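PDB 2QL8: putative redox protein from Lactobacillus casei, which probably reduces organic hydroperoxides, as thiol-dependent peroxidases of the OsmC/Ohr family do. Local coordinates for residues E61-A66 / N115-R120; L54-C59 / C121-L126; G77-K82 / A98-K103; T109-T114 / I135-D140. All blocks are in the same frame, centred on the assembly; numbering follows the deposited sequence.

Contact 1 (E61-A66 / N115-R120). With BEZ (benzoic acid), chain C.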
# COMPACT_ATOMS: atom_id res chain seq x y z
N GLU A 61 4.89 -9.14 -8.19
CA GLU A 61 6.12 -9.70 -8.73
C GLU A 61 6.53 -10.96 -7.93
O GLU A 61 6.94 -11.98 -8.51
CB GLU A 61 7.22 -8.64 -8.76
CG GLU A 61 8.59 -9.14 -9.32
CD GLU A 61 8.63 -9.30 -10.83
OE1 GLU A 61 7.55 -9.39 -11.48
OE2 GLU A 61 9.80 -9.34 -11.34
N ALA A 62 6.41 -10.90 -6.60
CA ALA A 62 6.70 -12.07 -5.73
C ALA A 62 5.76 -13.21 -6.04
O ALA A 62 6.15 -14.39 -6.09
CB ALA A 62 6.61 -11.70 -4.24
N THR A 63 4.49 -12.87 -6.24
CA THR A 63 3.49 -13.90 -6.54
C THR A 63 3.80 -14.55 -7.90
O THR A 63 3.74 -15.77 -8.05
CB THR A 63 2.03 -13.35 -6.52
OG1 THR A 63 1.81 -12.59 -5.34
CG2 THR A 63 0.96 -14.46 -6.65
N LEU A 64 4.17 -13.71 -8.86
CA LEU A 64 4.50 -14.15 -10.21
C LEU A 64 5.72 -15.08 -10.17
O LEU A 64 5.74 -16.12 -10.82
CB LEU A 64 4.77 -12.95 -11.11
CG LEU A 64 5.08 -13.21 -12.60
CD1 LEU A 64 4.02 -14.09 -13.24
CD2 LEU A 64 5.25 -11.82 -13.30
N GLU A 65 6.72 -14.73 -9.37
CA GLU A 65 7.92 -15.57 -9.22
C GLU A 65 7.54 -16.95 -8.67
O GLU A 65 8.03 -17.99 -9.14
CB GLU A 65 8.97 -14.87 -8.35
CG GLU A 65 10.24 -15.66 -8.25
CD GLU A 65 11.41 -14.90 -7.61
OE1 GLU A 65 11.20 -13.83 -7.06
OE2 GLU A 65 12.55 -15.43 -7.68
N ALA A 66 6.62 -16.99 -7.71
CA ALA A 66 6.13 -18.26 -7.15
C ALA A 66 5.41 -19.11 -8.21
O ALA A 66 5.66 -20.31 -8.34
CB ALA A 66 5.21 -18.03 -5.90
N ASN A 115 -3.71 -13.88 -14.59
CA ASN A 115 -4.93 -14.30 -13.93
C ASN A 115 -4.61 -15.01 -12.60
O ASN A 115 -5.32 -14.79 -11.59
CB ASN A 115 -5.82 -15.18 -14.82
CG ASN A 115 -6.35 -14.46 -16.03
OD1 ASN A 115 -6.44 -13.23 -16.07
ND2 ASN A 115 -6.75 -15.24 -17.05
N GLU A 116 -3.60 -15.89 -12.62
CA GLU A 116 -3.19 -16.65 -11.44
C GLU A 116 -2.78 -15.69 -10.33
O GLU A 116 -3.19 -15.83 -9.18
CB GLU A 116 -2.00 -17.60 -11.71
CG GLU A 116 -2.35 -18.99 -12.33
CD GLU A 116 -1.21 -19.98 -12.18
OE1 GLU A 116 -0.88 -20.41 -11.03
OE2 GLU A 116 -0.61 -20.29 -13.22
N ILE A 117 -1.90 -14.72 -10.68
CA ILE A 117 -1.35 -13.82 -9.66
C ILE A 117 -2.42 -12.84 -9.15
O ILE A 117 -2.44 -12.46 -7.98
CB ILE A 117 -0.01 -13.13 -10.04
CG1 ILE A 117 -0.20 -11.99 -11.06
CG2 ILE A 117 1.07 -14.17 -10.49
CD1 ILE A 117 1.11 -11.28 -11.43
N GLU A 118 -3.32 -12.44 -10.03
CA GLU A 118 -4.41 -11.54 -9.62
C GLU A 118 -5.22 -12.15 -8.47
O GLU A 118 -5.59 -11.43 -7.52
CB GLU A 118 -5.37 -11.28 -10.80
CG GLU A 118 -6.50 -10.33 -10.48
CD GLU A 118 -7.49 -10.16 -11.64
OE1 GLU A 118 -7.38 -10.83 -12.70
OE2 GLU A 118 -8.41 -9.33 -11.44
N ASN A 119 -5.44 -13.48 -8.55
CA ASN A 119 -6.20 -14.22 -7.56
C ASN A 119 -5.43 -14.53 -6.28
O ASN A 119 -6.05 -14.83 -5.27
CB ASN A 119 -6.68 -15.54 -8.14
CG ASN A 119 -7.75 -15.36 -9.18
OD1 ASN A 119 -8.51 -14.37 -9.14
ND2 ASN A 119 -7.83 -16.31 -10.13
N ARG A 120 -4.10 -14.58 -6.36
CA ARG A 120 -3.25 -15.02 -5.24
C ARG A 120 -2.56 -13.89 -4.47
O ARG A 120 -2.30 -14.01 -3.29
CB ARG A 120 -2.21 -16.02 -5.72
CG ARG A 120 -2.81 -17.38 -6.06
CD ARG A 120 -1.87 -18.32 -6.80
NE ARG A 120 -0.68 -18.66 -6.02
CZ ARG A 120 0.14 -19.67 -6.34
NH1 ARG A 120 -0.11 -20.44 -7.39
NH2 ARG A 120 1.21 -19.93 -5.62
C BEZ C . 1.45 -17.54 -3.28
O1 BEZ C . 1.86 -18.74 -3.07
O2 BEZ C . 0.34 -17.35 -3.60
C1 BEZ C . 2.28 -16.32 -3.05
C2 BEZ C . 3.67 -16.50 -2.94
C3 BEZ C . 4.47 -15.38 -2.72
C4 BEZ C . 3.88 -14.12 -2.61
C5 BEZ C . 2.49 -13.97 -2.72
C6 BEZ C . 1.67 -15.02 -2.95

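Contact 2 (L54-C59 / C121-L126)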
# COMPACT_ATOMS: atom_id res chain seq x y z
N LEU A 54 4.59 0.76 -5.01
CA LEU A 54 5.73 -0.06 -4.61
C LEU A 54 5.28 -1.34 -3.91
O LEU A 54 5.82 -2.42 -4.16
CB LEU A 54 6.72 0.73 -3.72
CG LEU A 54 7.48 1.91 -4.38
CD1 LEU A 54 8.13 2.84 -3.32
CD2 LEU A 54 8.53 1.37 -5.40
N SER A 55 4.29 -1.22 -3.04
CA SER A 55 3.74 -2.39 -2.36
C SER A 55 3.14 -3.41 -3.35
O SER A 55 3.48 -4.62 -3.33
CB SER A 55 2.68 -1.98 -1.33
OG SER A 55 2.08 -3.12 -0.71
N LEU A 56 2.22 -2.94 -4.18
CA LEU A 56 1.51 -3.83 -5.12
C LEU A 56 2.44 -4.43 -6.17
O LEU A 56 2.37 -5.61 -6.47
CB LEU A 56 0.34 -3.11 -5.77
CG LEU A 56 -0.50 -3.93 -6.77
CD1 LEU A 56 -1.10 -5.20 -6.13
CD2 LEU A 56 -1.56 -3.05 -7.41
N SER A 57 3.28 -3.60 -6.77
CA SER A 57 4.23 -4.11 -7.77
C SER A 57 5.10 -5.22 -7.18
O SER A 57 5.34 -6.26 -7.82
CB SER A 57 5.07 -2.96 -8.39
OG SER A 57 5.93 -2.33 -7.44
N THR A 58 5.59 -5.00 -5.94
CA THR A 58 6.44 -5.99 -5.28
C THR A 58 5.68 -7.26 -4.97
O THR A 58 6.21 -8.38 -5.16
CB THR A 58 7.11 -5.38 -4.02
OG1 THR A 58 7.90 -4.25 -4.44
CG2 THR A 58 7.98 -6.38 -3.28
N CYS A 59 4.44 -7.10 -4.48
CA CYS A 59 3.64 -8.26 -4.13
C CYS A 59 3.26 -9.09 -5.38
O CYS A 59 3.37 -10.35 -5.39
CB CYS A 59 2.40 -7.86 -3.36
SG CYS A 59 1.63 -9.19 -2.43
N CYS A 121 -2.24 -12.80 -5.16
CA CYS A 121 -1.47 -11.72 -4.56
C CYS A 121 -2.25 -11.05 -3.42
O CYS A 121 -3.37 -10.58 -3.64
CB CYS A 121 -1.14 -10.70 -5.65
SG CYS A 121 -0.56 -9.08 -5.07
N PRO A 122 -1.69 -11.07 -2.18
CA PRO A 122 -2.44 -10.41 -1.09
C PRO A 122 -2.90 -8.97 -1.32
O PRO A 122 -4.01 -8.62 -0.92
CB PRO A 122 -1.49 -10.56 0.10
CG PRO A 122 -0.78 -11.87 -0.20
CD PRO A 122 -0.54 -11.86 -1.68
N VAL A 123 -2.05 -8.15 -1.91
CA VAL A 123 -2.43 -6.74 -2.07
C VAL A 123 -3.53 -6.64 -3.14
O VAL A 123 -4.48 -5.88 -2.99
CB VAL A 123 -1.22 -5.82 -2.36
CG1 VAL A 123 -1.70 -4.34 -2.53
CG2 VAL A 123 -0.14 -5.93 -1.24
N SER A 124 -3.40 -7.44 -4.20
CA SER A 124 -4.42 -7.50 -5.21
C SER A 124 -5.78 -7.90 -4.60
O SER A 124 -6.82 -7.30 -4.90
CB SER A 124 -3.91 -8.45 -6.31
OG SER A 124 -4.78 -8.55 -7.42
N LYS A 125 -5.76 -8.89 -3.70
CA LYS A 125 -6.98 -9.31 -3.05
C LYS A 125 -7.59 -8.18 -2.20
O LYS A 125 -8.81 -8.01 -2.16
CB LYS A 125 -6.73 -10.54 -2.18
CG LYS A 125 -6.43 -11.79 -2.92
CD LYS A 125 -6.24 -12.90 -1.79
CE LYS A 125 -5.57 -14.04 -2.20
NZ LYS A 125 -5.61 -15.04 -1.13
N LEU A 126 -6.75 -7.38 -1.51
CA LEU A 126 -7.27 -6.26 -0.71
C LEU A 126 -7.97 -5.23 -1.58
O LEU A 126 -8.89 -4.60 -1.11
CB LEU A 126 -6.14 -5.55 0.04
CG LEU A 126 -5.50 -6.35 1.19
CD1 LEU A 126 -4.31 -5.53 1.77
CD2 LEU A 126 -6.48 -6.78 2.28

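Contact 3 (G77-K82 / A98-K103)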
# COMPACT_ATOMS: atom_id res chain seq x y z
N GLY A 77 9.48 -12.35 -15.21
CA GLY A 77 8.34 -11.47 -15.09
C GLY A 77 8.74 -10.08 -14.58
O GLY A 77 9.78 -9.91 -13.95
N ALA A 78 7.89 -9.10 -14.87
CA ALA A 78 8.02 -7.73 -14.36
C ALA A 78 6.64 -7.16 -14.18
O ALA A 78 5.69 -7.49 -14.94
CB ALA A 78 8.86 -6.87 -15.29
N VAL A 79 6.51 -6.26 -13.20
CA VAL A 79 5.22 -5.61 -12.91
C VAL A 79 5.44 -4.10 -12.80
O VAL A 79 6.38 -3.65 -12.14
CB VAL A 79 4.59 -6.17 -11.60
CG1 VAL A 79 3.25 -5.49 -11.29
CG2 VAL A 79 4.45 -7.71 -11.68
N ARG A 80 4.54 -3.35 -13.42
CA ARG A 80 4.47 -1.90 -13.30
C ARG A 80 3.09 -1.54 -12.80
O ARG A 80 2.09 -2.02 -13.32
CB ARG A 80 4.69 -1.26 -14.68
CG ARG A 80 4.54 0.26 -14.60
CD ARG A 80 5.11 0.90 -15.85
NE ARG A 80 4.33 0.60 -17.03
CZ ARG A 80 4.54 1.21 -18.21
NH1 ARG A 80 5.52 2.10 -18.30
NH2 ARG A 80 3.80 0.92 -19.28
N VAL A 81 3.01 -0.67 -11.78
CA VAL A 81 1.74 -0.24 -11.25
C VAL A 81 1.68 1.28 -11.38
O VAL A 81 2.58 1.98 -10.90
CB VAL A 81 1.56 -0.68 -9.75
CG1 VAL A 81 0.32 -0.04 -9.13
CG2 VAL A 81 1.55 -2.23 -9.65
N LYS A 82 0.58 1.74 -11.96
CA LYS A 82 0.30 3.18 -12.01
C LYS A 82 -0.78 3.50 -10.99
O LYS A 82 -1.76 2.78 -10.85
CB LYS A 82 -0.14 3.59 -13.42
CG LYS A 82 -0.29 5.11 -13.63
CD LYS A 82 -0.70 5.39 -15.07
CE LYS A 82 -0.81 6.88 -15.39
NZ LYS A 82 -0.88 7.07 -16.88
N ALA A 98 -2.41 -2.16 -12.75
CA ALA A 98 -1.20 -2.96 -12.80
C ALA A 98 -1.03 -3.53 -14.23
O ALA A 98 -2.01 -3.91 -14.88
CB ALA A 98 -1.27 -4.12 -11.79
N GLN A 99 0.23 -3.58 -14.65
CA GLN A 99 0.61 -4.20 -15.92
C GLN A 99 1.63 -5.28 -15.63
O GLN A 99 2.63 -5.04 -14.94
CB GLN A 99 1.19 -3.14 -16.87
CG GLN A 99 0.15 -2.16 -17.36
CD GLN A 99 0.75 -1.14 -18.28
OE1 GLN A 99 1.89 -0.74 -18.10
NE2 GLN A 99 -0.01 -0.74 -19.29
N VAL A 100 1.41 -6.46 -16.20
CA VAL A 100 2.25 -7.62 -15.94
C VAL A 100 2.81 -8.11 -17.28
O VAL A 100 2.07 -8.30 -18.23
CB VAL A 100 1.44 -8.75 -15.27
CG1 VAL A 100 2.35 -10.00 -15.06
CG2 VAL A 100 0.81 -8.25 -13.94
N MSE A 101 4.12 -8.30 -17.30
CA MSE A 101 4.79 -8.93 -18.46
C MSE A 101 5.54 -10.19 -18.01
O MSE A 101 6.03 -10.25 -16.89
CB MSE A 101 5.73 -7.95 -19.15
CG MSE A 101 6.90 -7.47 -18.30
SE MSE A 101 7.96 -6.19 -19.26
CE MSE A 101 8.66 -7.34 -20.56
N VAL A 102 5.62 -11.21 -18.89
CA VAL A 102 6.46 -12.38 -18.64
C VAL A 102 7.26 -12.58 -19.90
O VAL A 102 6.73 -13.06 -20.87
CB VAL A 102 5.65 -13.66 -18.25
CG1 VAL A 102 6.61 -14.79 -17.86
CG2 VAL A 102 4.60 -13.33 -17.14
N LYS A 103 8.53 -12.21 -19.87
CA LYS A 103 9.34 -12.21 -21.08
C LYS A 103 9.58 -13.59 -21.67
O LYS A 103 9.78 -13.71 -22.89
CB LYS A 103 10.69 -11.54 -20.80
CG LYS A 103 11.31 -10.84 -22.00
CD LYS A 103 12.52 -9.97 -21.55

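Contact 4 (T109-T114 / I135-D140)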
# COMPACT_ATOMS: atom_id res chain seq x y z
N THR A 109 0.25 -17.58 -22.21
CA THR A 109 0.82 -18.06 -20.95
C THR A 109 0.96 -16.85 -20.01
O THR A 109 0.64 -16.93 -18.84
CB THR A 109 2.19 -18.80 -21.11
OG1 THR A 109 2.00 -19.98 -21.93
CG2 THR A 109 2.83 -19.20 -19.80
N ALA A 110 1.46 -15.73 -20.54
CA ALA A 110 1.58 -14.49 -19.74
C ALA A 110 0.22 -14.10 -19.18
O ALA A 110 0.09 -13.71 -17.99
CB ALA A 110 2.19 -13.36 -20.54
N LYS A 111 -0.82 -14.20 -20.00
CA LYS A 111 -2.19 -13.88 -19.56
C LYS A 111 -2.67 -14.84 -18.48
O LYS A 111 -3.24 -14.42 -17.48
CB LYS A 111 -3.20 -13.86 -20.70
CG LYS A 111 -2.97 -12.76 -21.71
CD LYS A 111 -4.15 -12.61 -22.64
CE LYS A 111 -4.21 -13.67 -23.70
NZ LYS A 111 -5.52 -13.63 -24.44
N ALA A 112 -2.42 -16.13 -18.65
CA ALA A 112 -2.80 -17.13 -17.67
C ALA A 112 -2.09 -16.85 -16.35
O ALA A 112 -2.70 -16.95 -15.28
CB ALA A 112 -2.48 -18.53 -18.21
N PHE A 113 -0.80 -16.54 -16.42
CA PHE A 113 -0.03 -16.26 -15.18
C PHE A 113 -0.59 -15.00 -14.52
O PHE A 113 -0.60 -14.91 -13.29
CB PHE A 113 1.46 -16.08 -15.47
CG PHE A 113 2.19 -17.35 -15.78
CD1 PHE A 113 1.57 -18.59 -15.89
CD2 PHE A 113 3.56 -17.28 -15.96
CE1 PHE A 113 2.34 -19.72 -16.19
CE2 PHE A 113 4.33 -18.43 -16.25
CZ PHE A 113 3.71 -19.63 -16.33
N THR A 114 -0.99 -14.02 -15.32
CA THR A 114 -1.56 -12.76 -14.77
C THR A 114 -2.85 -13.05 -14.02
O THR A 114 -3.06 -12.54 -12.92
CB THR A 114 -1.75 -11.67 -15.86
OG1 THR A 114 -0.51 -11.44 -16.55
CG2 THR A 114 -2.26 -10.36 -15.28
N ILE A 135 -6.07 -4.65 -13.86
CA ILE A 135 -4.84 -5.33 -14.15
C ILE A 135 -4.89 -5.83 -15.60
O ILE A 135 -5.95 -6.27 -16.06
CB ILE A 135 -4.55 -6.49 -13.12
CG1 ILE A 135 -3.19 -7.12 -13.36
CG2 ILE A 135 -5.67 -7.51 -13.09
CD1 ILE A 135 -2.70 -8.00 -12.20
N GLU A 136 -3.75 -5.78 -16.26
CA GLU A 136 -3.65 -6.27 -17.64
C GLU A 136 -2.27 -6.89 -17.87
O GLU A 136 -1.31 -6.61 -17.18
CB GLU A 136 -3.90 -5.13 -18.63
CG GLU A 136 -2.82 -4.15 -18.68
CD GLU A 136 -2.97 -3.11 -19.81
OE1 GLU A 136 -3.42 -3.43 -20.94
OE2 GLU A 136 -2.58 -1.96 -19.58
N THR A 137 -2.20 -7.70 -18.94
CA THR A 137 -0.98 -8.32 -19.42
C THR A 137 -0.51 -7.52 -20.61
O THR A 137 -1.30 -7.17 -21.47
CB THR A 137 -1.25 -9.78 -19.85
OG1 THR A 137 -1.92 -10.47 -18.78
CG2 THR A 137 0.06 -10.47 -20.22
N VAL A 138 0.79 -7.25 -20.63
CA VAL A 138 1.45 -6.51 -21.69
C VAL A 138 2.69 -7.24 -22.17
O VAL A 138 3.22 -8.12 -21.50
CB VAL A 138 1.81 -5.08 -21.22
CG1 VAL A 138 0.53 -4.36 -20.78
CG2 VAL A 138 2.90 -5.11 -20.12
N THR A 139 3.19 -6.89 -23.35
CA THR A 139 4.43 -7.52 -23.81
C THR A 139 5.65 -6.74 -23.31
O THR A 139 6.71 -7.32 -23.13
CB THR A 139 4.43 -7.68 -25.35
OG1 THR A 139 4.33 -6.39 -25.92
CG2 THR A 139 3.24 -8.48 -25.81
N ASP A 140 5.53 -5.43 -23.11
CA ASP A 140 6.59 -4.62 -22.53
C ASP A 140 6.04 -3.35 -21.88
O ASP A 140 4.83 -3.08 -21.92
CB ASP A 140 7.63 -4.23 -23.61
CG ASP A 140 7.00 -3.52 -24.77
OD1 ASP A 140 6.34 -2.48 -24.55
OD2 ASP A 140 7.12 -4.01 -25.91

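Contact 1 (E61-A66 / N115-R120)
Thr63 and Arg120 meet where two helices of the OsmC/Ohr fold, 48-70 and 107-120, cross at 123° in their short segments here and line a benzoic acid pocket. CG2 of Thr63 lies 3.7 Å from Arg120 CB. Beyond this point the arginine reaches on to the ligand. Its guanidinium takes the carboxylate side-on. Arg120 NE reaches benzoic acid O2 at 2.9 Å, and Arg120 NH2 reaches O1 of the same group at 2.9 Å. Both bonds are close to straight, and the carboxylate carbon lies in the guanidinium plane. A bend in the arginine chain (chi3 62°) turns NE and NH2 this way. The ring lies against helix 48-70, with Ala66 CB 3.7 Å from its C2. Ala90 N of the second subunit adds another hydrogen bond to the ligand.

Outside this shell, Arg120 NH1 forms a salt bridge with Glu70 and a long one with Glu116. Thr63 OG1 is bonded to Cys59 O one turn back, which fixes its rotation. Beneath the pocket the helices touch through apolar groups. Ile117 CG2 fits closely against the helix backbone, 3.4 Å from Leu64 CA.

Contact 2 (L54-C59 / C121-L126)
Cys59 and Cys121 both carry SG anti to the backbone N (chi1 -161° and 165°), and these torsions turn the two sulfurs toward each other. The SG atoms of Cys59 and Cys121 are 3.4 Å apart, in contact but too far for a disulfide. The pair joins helix 48-70 to the start of helix 122-127 in the OsmC/Ohr fold. It is consistent with the two reactive cysteines of peroxidases in this family, though no role is established here. The short helical segments run at 126° to each other, N to C.

Cys121 stands at the N-cap position of helix 122-127. Its sulfur accepts a capping hydrogen bond from Ser124 N, and this bond helps to orient it toward Cys59. Cys59 SG also lies 3.5 Å from Pro122 CD, and Pro122 in turn touches the bound benzoic acid.

Below the sulfurs the contact is apolar. Val123 divides its branches between three residues of helix 48-70. Its CG1 meets Leu56 CD1 at 3.7 Å, while Val123 CG2 lies 3.8 Å from Cys59 CB. Ser55 OG also packs on CG2, but its hydrogen bond goes to Pro48 O of the second subunit. Phe94 of the second subunit covers Pro122 and Val123. The same methyl of Leu56, CD1, ends 3.7 Å from Ser124 N, beside the capping bond.

Contact 3 (G77-K82 / A98-K103)
Arg80 and Gln99 face each other in an antiparallel beta hairpin and are joined by both backbone and side chain. They form a hydrogen-bonded pair. Arg80 N donates to Gln99 O at 3.0 Å, and Gln99 N returns a bond to Arg80 O at 2.8 Å. Ala78 and Met101, a selenomethionine, form the other such pair. Ala78 N reaches Met101 O at 3.0 Å, and Met101 N reaches Ala78 O at 2.9 Å. Val79 and Val100 make the non-hydrogen-bonded pair between them. There Val79 CA comes within 3.3 Å of Gln99 O in a CA-H...O contact.

Above the backbone, Arg80 and Gln99 run side by side. Gln99 OE1 accepts twice, from Arg80 NE at 3.0 Å and from Arg80 NH2 at 2.8 Å. The NH2 bond uses a lone pair of the amide oxygen, and NE comes in nearly along the C=O axis. The oxygen lies at the guanidinium edge, and the two flat groups are only 25° apart. Arg80 runs out extended and then folds at chi3 (68°), which lays NE and NH2 along the amide oxygen. Gln99 NE2 is satisfied by Glu136. With an alanine in place of Arg80, Gln99 OE1 would probably lose both donors, leaving Glu136 to hold the amide by its other end.

Val79, Val81 and Ala98 pack on helix 48-70, and Val100 packs on helix 107-120. Strand 133-137 runs parallel to 91-102 on its other side. A strand of the second subunit pairs with Val79 to Lys82, which extends the sheet across the interface.

Contact 4 (T109-T114 / I135-D140)
Thr114 and Thr137 lie alongside one another, pointing opposite ways, and their hydroxyls meet. Thr137 OG1 lies 2.8 Å from Thr114 OG1, close enough for a hydrogen bond. In Thr114 the hydroxyl lies beside the backbone N and CG2 is anti to it (chi1 -55°). This puts OG1 back over its own helix, where Thr114 OG1 donates to Ala110 O at 2.8 Å. That oxygen also takes the helical bond from Thr114 N. The two donors come from opposite faces of the carbonyl plane, with OG1 36° out of it.

The methyl of Thr114 points to the strand. Thr114 CG2 lies 3.9 Å from Ile135 CG1, and these side chains also pass in opposite directions. Thr137 turns its own methyl to the helix, and CG2 of Thr137 meets Ala110 CB at 3.6 Å. Lys111 crosses Thr137 at about a right angle, with Lys111 CG 3.9 Å from Thr137 OG1. A valine in place of Thr114 would probably leave the Thr137 hydroxyl without this neighbour and take the second donor from Ala110 O.

Helix 107-120 and strand 133-137 run nearly antiparallel, at 157° between the short segments. The strand lies at the edge of this chain's three-stranded sheet. The arrangement is a helix packed on a sheet face, as in the alpha/beta fold of OsmC/Ohr proteins.

In the fold
Contacts 1 and 2 share helix 48-70, and their centres are about 9 Å apart. Glu118 O of contact 1 and Ser124 OG of contact 2 probably form a hydrogen bond, at 3.0 Å. Contact 1 supplies the arginine that grips benzoic acid, and contact 2 borders the pocket through Pro122, next to the cysteine pair. Contact 3 lies under helix 48-70, its centre about 11 Å from that of contact 1 and 12 Å from that of contact 2. Contact 4 is about 8 Å from contact 3, centre to centre, and Val100 N lies 2.9 Å from Glu136 O in a probable sheet bond. It is remote from the pocket: the Ile135 side chain is about 12 Å from benzoic acid.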